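Local structure of probable dehydrogenase (Bordetella bronchiseptica, 3MOI) at residues A[145-150]-A[304-309]; A[131-136]-A[187-192]; A[181-186]-A[226-231]. The protein is a probable NAD(P)-dependent dehydrogenase of the GFO/IDH/MocA family, whose exact substrate and reaction are not established. All blocks are in the same frame, centred on the assembly; numbering follows the deposited sequence.

Interaction 1: A[145-150]-A[304-309]; sequences VSMLNC and LVTCEH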
# COMPACT_ATOMS: atom_id res chain seq x y z
N VAL A 145 8.51 -7.08 -13.82
CA VAL A 145 8.01 -6.41 -12.65
C VAL A 145 8.34 -4.94 -12.76
O VAL A 145 9.47 -4.59 -13.04
CB VAL A 145 8.66 -6.91 -11.39
CG1 VAL A 145 8.14 -6.09 -10.17
CG2 VAL A 145 8.39 -8.40 -11.23
N SER A 146 7.33 -4.09 -12.56
CA SER A 146 7.52 -2.64 -12.47
C SER A 146 7.57 -2.18 -11.02
O SER A 146 8.37 -1.33 -10.67
CB SER A 146 6.41 -1.88 -13.21
OG SER A 146 6.64 -0.47 -13.13
N MET A 147 6.74 -2.75 -10.18
CA MET A 147 6.62 -2.29 -8.82
C MET A 147 5.92 -3.34 -8.00
O MET A 147 5.18 -4.09 -8.54
CB MET A 147 5.91 -0.93 -8.74
CG MET A 147 4.35 -0.87 -8.92
SD MET A 147 3.63 0.79 -8.70
CE MET A 147 1.99 0.30 -9.17
N LEU A 148 6.21 -3.44 -6.72
CA LEU A 148 5.47 -4.30 -5.81
C LEU A 148 4.82 -3.46 -4.73
O LEU A 148 5.36 -2.45 -4.34
CB LEU A 148 6.41 -5.24 -5.08
CG LEU A 148 6.89 -6.49 -5.80
CD1 LEU A 148 8.08 -6.08 -6.65
CD2 LEU A 148 7.23 -7.49 -4.80
N ASN A 149 3.71 -3.94 -4.19
CA ASN A 149 3.08 -3.28 -3.04
C ASN A 149 2.76 -4.28 -1.96
O ASN A 149 1.98 -5.14 -2.17
CB ASN A 149 1.83 -2.59 -3.55
CG ASN A 149 1.15 -1.71 -2.51
OD1 ASN A 149 1.71 -1.44 -1.45
ND2 ASN A 149 -0.05 -1.23 -2.83
N CYS A 150 3.39 -4.22 -0.81
CA CYS A 150 3.13 -5.16 0.26
C CYS A 150 2.66 -4.40 1.46
O CYS A 150 3.35 -3.45 1.84
CB CYS A 150 4.44 -5.91 0.66
SG CYS A 150 5.22 -6.63 -0.81
N LEU A 304 0.94 -7.25 -3.76
CA LEU A 304 0.47 -6.96 -5.12
C LEU A 304 1.61 -6.64 -6.10
O LEU A 304 2.25 -5.60 -6.01
CB LEU A 304 -0.53 -5.75 -5.07
CG LEU A 304 -1.88 -5.99 -4.33
CD1 LEU A 304 -2.52 -4.79 -3.66
CD2 LEU A 304 -2.86 -6.60 -5.30
N VAL A 305 1.84 -7.52 -7.07
CA VAL A 305 3.04 -7.38 -7.91
C VAL A 305 2.57 -6.87 -9.21
O VAL A 305 1.84 -7.57 -9.87
CB VAL A 305 3.68 -8.74 -8.13
CG1 VAL A 305 4.90 -8.65 -9.01
CG2 VAL A 305 3.94 -9.36 -6.80
N THR A 306 2.96 -5.69 -9.62
CA THR A 306 2.41 -5.25 -10.85
C THR A 306 3.43 -5.38 -11.99
O THR A 306 4.49 -4.75 -12.02
CB THR A 306 1.58 -3.88 -10.72
OG1 THR A 306 2.10 -2.86 -11.55
CG2 THR A 306 1.42 -3.44 -9.38
N CYS A 307 3.12 -6.29 -12.91
CA CYS A 307 3.95 -6.51 -14.07
C CYS A 307 3.35 -5.91 -15.33
O CYS A 307 2.25 -5.44 -15.31
CB CYS A 307 4.19 -7.99 -14.25
SG CYS A 307 4.50 -8.86 -12.72
N GLU A 308 4.13 -5.90 -16.41
CA GLU A 308 3.70 -5.41 -17.71
C GLU A 308 2.35 -6.03 -18.14
O GLU A 308 1.47 -5.33 -18.59
CB GLU A 308 4.73 -5.74 -18.80
CG GLU A 308 5.96 -4.83 -18.89
CD GLU A 308 7.18 -5.47 -19.66
OE1 GLU A 308 7.41 -6.73 -19.68
OE2 GLU A 308 7.92 -4.63 -20.24
N HIS A 309 2.18 -7.33 -18.00
CA HIS A 309 0.98 -7.96 -18.56
C HIS A 309 -0.00 -8.46 -17.50
O HIS A 309 -1.00 -9.09 -17.83
CB HIS A 309 1.36 -9.04 -19.62
CG HIS A 309 2.12 -8.49 -20.80
ND1 HIS A 309 3.34 -8.98 -21.20
CD2 HIS A 309 1.85 -7.45 -21.61
CE1 HIS A 309 3.79 -8.27 -22.22
NE2 HIS A 309 2.90 -7.34 -22.49
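Met147 lies against Thr306, its extended chain crossing the threonine side chain so that both CG and CE touch it; Met147 CE comes to 3.8 Å from Thr306 CG2. The first torsion of Met147 (chi1 76°) sets CG between the backbone N and the carbonyl carbon, and from there the extended thioether leans across the sheet toward the neighbouring strand and over Thr306. Asn149 and Leu304 share this face and meet mainly through their CB atoms.

The opposite face carries Val145, Leu148, Val305 and Cys307. Val145 CG2 faces two neighbouring side chains of the other strand, 4.1 Å from Val305 CG1 and 4.2 Å from Cys307 SG, while Leu148 CG packs on Val305 CG2.

The two strands run antiparallel, 4.7 Å apart at their closest. Asn149 and Leu304 form a hydrogen-bonded pair, with Leu304 N to Asn149 O at 2.8 Å and almost straight (177°). Further along, Thr306 N donates to Met147 O (2.9 Å) and Thr306 O accepts from Ser146 N (3.0 Å). Ser146 and Met147 thus both face Thr306, and the pairing slips by one residue before Val145 meets Cys307.

The face of Met147 and Asn149 is turned to the second subunit, where Tyr153 OH of that subunit is bonded to Asn149 ND2 and its side chain packs on Leu304 and Thr306. Ser146 OG is bonded to Asn213 of the second subunit. The extra residue on one strand is a classic beta bulge, here in the large, mainly antiparallel sheet of the GFO/IDH/MocA C-terminal domain, whose outer face builds the dimer interface.

Interaction 2: A[131-136]-A[187-192]; sequences RTLRAI and KTITGQ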
# COMPACT_ATOMS: atom_id res chain seq x y z
N ARG A 131 6.74 -18.44 -3.35
CA ARG A 131 7.46 -19.22 -4.35
C ARG A 131 6.69 -19.24 -5.65
O ARG A 131 7.27 -19.14 -6.74
CB ARG A 131 7.64 -20.63 -3.86
CG ARG A 131 8.42 -21.59 -4.79
CD ARG A 131 8.81 -22.82 -3.94
NE ARG A 131 8.64 -24.08 -4.66
CZ ARG A 131 9.60 -24.99 -4.85
NH1 ARG A 131 10.85 -24.81 -4.38
NH2 ARG A 131 9.31 -26.11 -5.52
N THR A 132 5.38 -19.32 -5.53
CA THR A 132 4.54 -19.31 -6.74
C THR A 132 4.64 -18.00 -7.45
O THR A 132 4.72 -18.03 -8.67
CB THR A 132 3.07 -19.63 -6.47
OG1 THR A 132 3.00 -20.80 -5.66
CG2 THR A 132 2.33 -19.86 -7.79
N LEU A 133 4.64 -16.89 -6.72
CA LEU A 133 4.78 -15.57 -7.35
C LEU A 133 6.11 -15.52 -8.07
O LEU A 133 6.16 -15.04 -9.19
CB LEU A 133 4.64 -14.38 -6.35
CG LEU A 133 3.25 -14.06 -5.72
CD1 LEU A 133 3.34 -13.30 -4.36
CD2 LEU A 133 2.27 -13.29 -6.62
N ARG A 134 7.19 -16.04 -7.45
CA ARG A 134 8.50 -16.08 -8.13
C ARG A 134 8.38 -16.88 -9.43
O ARG A 134 8.71 -16.39 -10.53
CB ARG A 134 9.63 -16.64 -7.24
CG ARG A 134 10.98 -16.79 -7.96
CD ARG A 134 12.08 -17.62 -7.11
NE ARG A 134 13.05 -16.66 -6.58
CZ ARG A 134 14.36 -16.56 -6.82
NH1 ARG A 134 15.07 -17.46 -7.53
NH2 ARG A 134 14.98 -15.50 -6.27
N ALA A 135 7.88 -18.10 -9.34
CA ALA A 135 7.81 -18.92 -10.58
C ALA A 135 7.12 -18.14 -11.72
O ALA A 135 7.62 -18.06 -12.85
CB ALA A 135 7.15 -20.23 -10.29
N ILE A 136 6.03 -17.46 -11.40
CA ILE A 136 5.27 -16.73 -12.42
C ILE A 136 6.10 -15.62 -13.07
O ILE A 136 6.11 -15.48 -14.28
CB ILE A 136 3.96 -16.17 -11.83
CG1 ILE A 136 2.99 -17.34 -11.57
CG2 ILE A 136 3.35 -15.16 -12.73
CD1 ILE A 136 1.91 -17.06 -10.58
N LYS A 187 12.76 -9.73 -2.13
CA LYS A 187 13.89 -10.34 -2.80
C LYS A 187 13.58 -11.65 -3.54
O LYS A 187 14.13 -11.92 -4.62
CB LYS A 187 14.95 -10.60 -1.79
CG LYS A 187 15.56 -9.31 -1.19
CD LYS A 187 16.99 -9.64 -0.73
CE LYS A 187 17.04 -10.23 0.57
NZ LYS A 187 18.46 -10.44 0.96
N THR A 188 12.77 -12.49 -2.93
CA THR A 188 12.47 -13.76 -3.53
C THR A 188 11.64 -13.61 -4.82
O THR A 188 11.99 -14.15 -5.86
CB THR A 188 11.70 -14.62 -2.55
OG1 THR A 188 12.55 -14.99 -1.44
CG2 THR A 188 11.15 -15.87 -3.23
N ILE A 189 10.54 -12.83 -4.76
CA ILE A 189 9.72 -12.57 -5.92
C ILE A 189 10.56 -11.94 -7.00
O ILE A 189 10.42 -12.31 -8.15
CB ILE A 189 8.55 -11.65 -5.56
CG1 ILE A 189 7.56 -12.38 -4.66
CG2 ILE A 189 7.81 -11.14 -6.80
CD1 ILE A 189 6.73 -11.46 -3.70
N THR A 190 11.41 -10.97 -6.70
CA THR A 190 12.00 -10.28 -7.81
C THR A 190 13.31 -10.85 -8.23
O THR A 190 13.75 -10.61 -9.31
CB THR A 190 12.25 -8.81 -7.54
OG1 THR A 190 13.28 -8.67 -6.55
CG2 THR A 190 10.93 -8.10 -7.11
N GLY A 191 13.99 -11.59 -7.39
CA GLY A 191 15.40 -11.88 -7.67
C GLY A 191 16.34 -10.68 -7.79
O GLY A 191 17.41 -10.84 -8.33
N GLN A 192 15.96 -9.49 -7.32
CA GLN A 192 16.84 -8.32 -7.39
C GLN A 192 17.43 -7.86 -6.05
O GLN A 192 16.85 -8.00 -5.00
CB GLN A 192 16.11 -7.19 -8.03
CG GLN A 192 15.78 -7.42 -9.55
CD GLN A 192 15.28 -6.15 -10.15
OE1 GLN A 192 16.05 -5.17 -10.26
NE2 GLN A 192 13.97 -6.10 -10.51
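A backbone carbonyl in the last turn of one helix takes its cross-helix bonds from an arginine of another: Thr188 O accepts from Arg134 NE at 2.8 Å and, weakly, from Arg134 NH2 at 3.3 Å. The contact joins helices 128-139 and 179-190, which lie against the same side of the mixed sheet in the GFO/IDH/MocA C-terminal domain.

Arg134 leaves its helix with CG anti to the backbone N (chi1 175°) and stays extended until it bends at chi3, which turns the guanidinium edge to the carbonyl. Neither bond is straight: NE-H meets Thr188 O at 141°, and the oxygen sits somewhat out of the guanidinium plane. The aliphatic part of Arg134 also runs past this oxygen, with Arg134 CG 3.5 Å from Thr188 O. Near the helix end, where carbonyls carry the negative end of the dipole, a cationic partner is probably favourable.

Toward the sheet, Leu133 and Ile189 run alongside each other in a common direction, their CD1 atoms 3.9 Å apart; both also touch Met303 of strand 302-307. Helix 179-190 ends at Thr190, and Gly191, with positive phi, is the first residue to leave it; Thr190 forms an ST turn in which its OG1 accepts from Gln192 N at 2.9 Å. Beside this turn one terminal nitrogen of the arginine completes the contact, Arg134 NH2 standing 3.9 Å from Gly191 CA.

Interaction 3: A[181-186]-A[226-231]; sequences HQIDSI and AVMVYS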
# COMPACT_ATOMS: atom_id res chain seq x y z
N HIS A 181 10.22 -10.55 6.93
CA HIS A 181 9.31 -11.35 6.10
C HIS A 181 8.94 -10.65 4.79
O HIS A 181 8.91 -11.27 3.72
CB HIS A 181 8.06 -11.72 6.89
CG HIS A 181 8.30 -12.62 8.06
ND1 HIS A 181 9.02 -13.80 7.96
CD2 HIS A 181 7.85 -12.56 9.33
CE1 HIS A 181 9.07 -14.39 9.14
NE2 HIS A 181 8.33 -13.68 9.99
N GLN A 182 8.77 -9.35 4.83
CA GLN A 182 8.45 -8.64 3.62
C GLN A 182 9.71 -8.47 2.80
O GLN A 182 9.70 -8.65 1.58
CB GLN A 182 7.83 -7.28 3.96
CG GLN A 182 6.47 -7.41 4.62
CD GLN A 182 5.91 -6.16 5.13
OE1 GLN A 182 6.58 -5.44 5.80
NE2 GLN A 182 4.63 -5.88 4.85
N ILE A 183 10.82 -8.15 3.45
CA ILE A 183 12.00 -7.88 2.71
C ILE A 183 12.36 -9.17 1.99
O ILE A 183 12.68 -9.14 0.83
CB ILE A 183 13.14 -7.44 3.62
CG1 ILE A 183 12.83 -6.10 4.30
CG2 ILE A 183 14.49 -7.33 2.85
CD1 ILE A 183 13.85 -5.77 5.40
N ASP A 184 12.34 -10.30 2.69
CA ASP A 184 12.77 -11.54 2.04
C ASP A 184 11.84 -11.92 0.91
O ASP A 184 12.29 -12.49 -0.09
CB ASP A 184 12.82 -12.70 3.03
CG ASP A 184 13.95 -12.58 4.03
OD1 ASP A 184 14.98 -11.94 3.73
OD2 ASP A 184 13.78 -13.09 5.15
N SER A 185 10.55 -11.59 1.06
CA SER A 185 9.60 -11.93 0.01
C SER A 185 9.87 -11.09 -1.22
O SER A 185 9.79 -11.60 -2.38
CB SER A 185 8.17 -11.77 0.51
OG SER A 185 8.02 -12.65 1.63
N ILE A 186 10.19 -9.82 -0.98
CA ILE A 186 10.46 -8.92 -2.09
C ILE A 186 11.69 -9.42 -2.82
O ILE A 186 11.65 -9.60 -4.01
CB ILE A 186 10.63 -7.52 -1.60
CG1 ILE A 186 9.27 -6.96 -1.11
CG2 ILE A 186 11.16 -6.65 -2.65
CD1 ILE A 186 9.40 -5.69 -0.31
N ALA A 226 9.67 -1.48 -4.63
CA ALA A 226 8.71 -2.14 -3.78
C ALA A 226 8.31 -1.21 -2.63
O ALA A 226 9.14 -0.65 -1.95
CB ALA A 226 9.33 -3.31 -3.21
N VAL A 227 7.04 -1.02 -2.41
CA VAL A 227 6.58 -0.32 -1.23
C VAL A 227 6.28 -1.37 -0.18
O VAL A 227 5.66 -2.37 -0.49
CB VAL A 227 5.26 0.48 -1.56
CG1 VAL A 227 4.41 0.77 -0.30
CG2 VAL A 227 5.59 1.76 -2.28
N MET A 228 6.69 -1.12 1.06
CA MET A 228 6.51 -2.06 2.18
C MET A 228 5.93 -1.20 3.31
O MET A 228 6.51 -0.17 3.67
CB MET A 228 7.87 -2.66 2.53
CG MET A 228 7.99 -3.57 3.73
SD MET A 228 9.74 -4.04 4.16
CE MET A 228 10.29 -3.85 2.55
N VAL A 229 4.77 -1.61 3.81
CA VAL A 229 4.11 -0.95 4.91
C VAL A 229 3.71 -1.99 5.94
O VAL A 229 3.18 -3.05 5.61
CB VAL A 229 2.81 -0.22 4.44
CG1 VAL A 229 1.96 0.20 5.67
CG2 VAL A 229 3.11 0.98 3.57
N TYR A 230 3.91 -1.68 7.21
CA TYR A 230 3.63 -2.63 8.33
C TYR A 230 3.16 -1.84 9.51
O TYR A 230 3.78 -0.81 9.85
CB TYR A 230 4.89 -3.41 8.77
CG TYR A 230 4.52 -4.48 9.72
CD1 TYR A 230 4.37 -5.78 9.29
CD2 TYR A 230 4.19 -4.19 11.06
CE1 TYR A 230 4.00 -6.75 10.17
CE2 TYR A 230 3.81 -5.13 11.89
CZ TYR A 230 3.70 -6.43 11.44
OH TYR A 230 3.30 -7.43 12.30
N SER A 231 2.10 -2.31 10.16
CA SER A 231 1.64 -1.74 11.44
C SER A 231 1.08 -2.85 12.34
O SER A 231 0.38 -3.76 11.87
CB SER A 231 0.55 -0.72 11.18
OG SER A 231 0.09 -0.12 12.36
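Helix 179-190 packs here on strand 225-231 of the mixed sheet, the helix-on-sheet layer of the C-terminal domain. The short segments run nearly antiparallel, at 160°, with their axes 9.6 Å apart, and Met228 is the strand residue that reaches all three contacting helix side chains.

Met228 starts out extended, CG anti to the backbone N (chi1 175°), and bends at chi3 so that its end turns along the helix. Met228 SD lies 3.7 Å from Ile183 CG1, and Met228 CE meets Ile186 CD1 at 3.5 Å. The same methyl of Ile186 also rests on the strand two residues earlier, with Ile186 CD1 3.8 Å from Ala226 CB.

Gln182 crosses Met228 obliquely and carries the polar part of the contact. Its OE1 sits close to Met228 CG, and at the edge of the Tyr230 ring. The amide nitrogen reaches the backbone: Gln182 NE2 donates to Val229 O at 3.3 Å, a long but nearly straight bond (169°). Val229 O lies in the amide plane of Gln182, yet NE2 stands above the carbonyl plane of Val229. This buried amide thus ties the helix to the strand backbone, while the Tyr230 hydroxyl bonds to Gln178.

On the reverse of the strand, Val227 and Val229 pack against the second subunit. Helices on one face of a sheet make the two-layer alpha/beta arrangement characteristic of GFO/IDH/MocA C-terminal domains, with the other face here meeting the second subunit.

In the fold
The three contacts form one continuous part of the C-terminal domain, their centres 11 to 13 Å apart. Strands 302-307, 145-153 and 225-231 are successive neighbours in the mixed sheet, so interaction 1 and interaction 3 share it, joined by backbone pairing between Leu148, Cys150 and Val227. Helix 179-190 serves both interaction 2 and interaction 3, and Leu148 CD1 packs on Thr190 CG2, 3.5 Å away. Along the chain the segments come as 131-136, 145-150, 181-186, 187-192, 226-231 and 304-309, so distant sequence regions close on one another. Helices 128-139 and 179-190 lie on one face of the sheet, while the strands of interactions 1 and 3 also meet the second subunit.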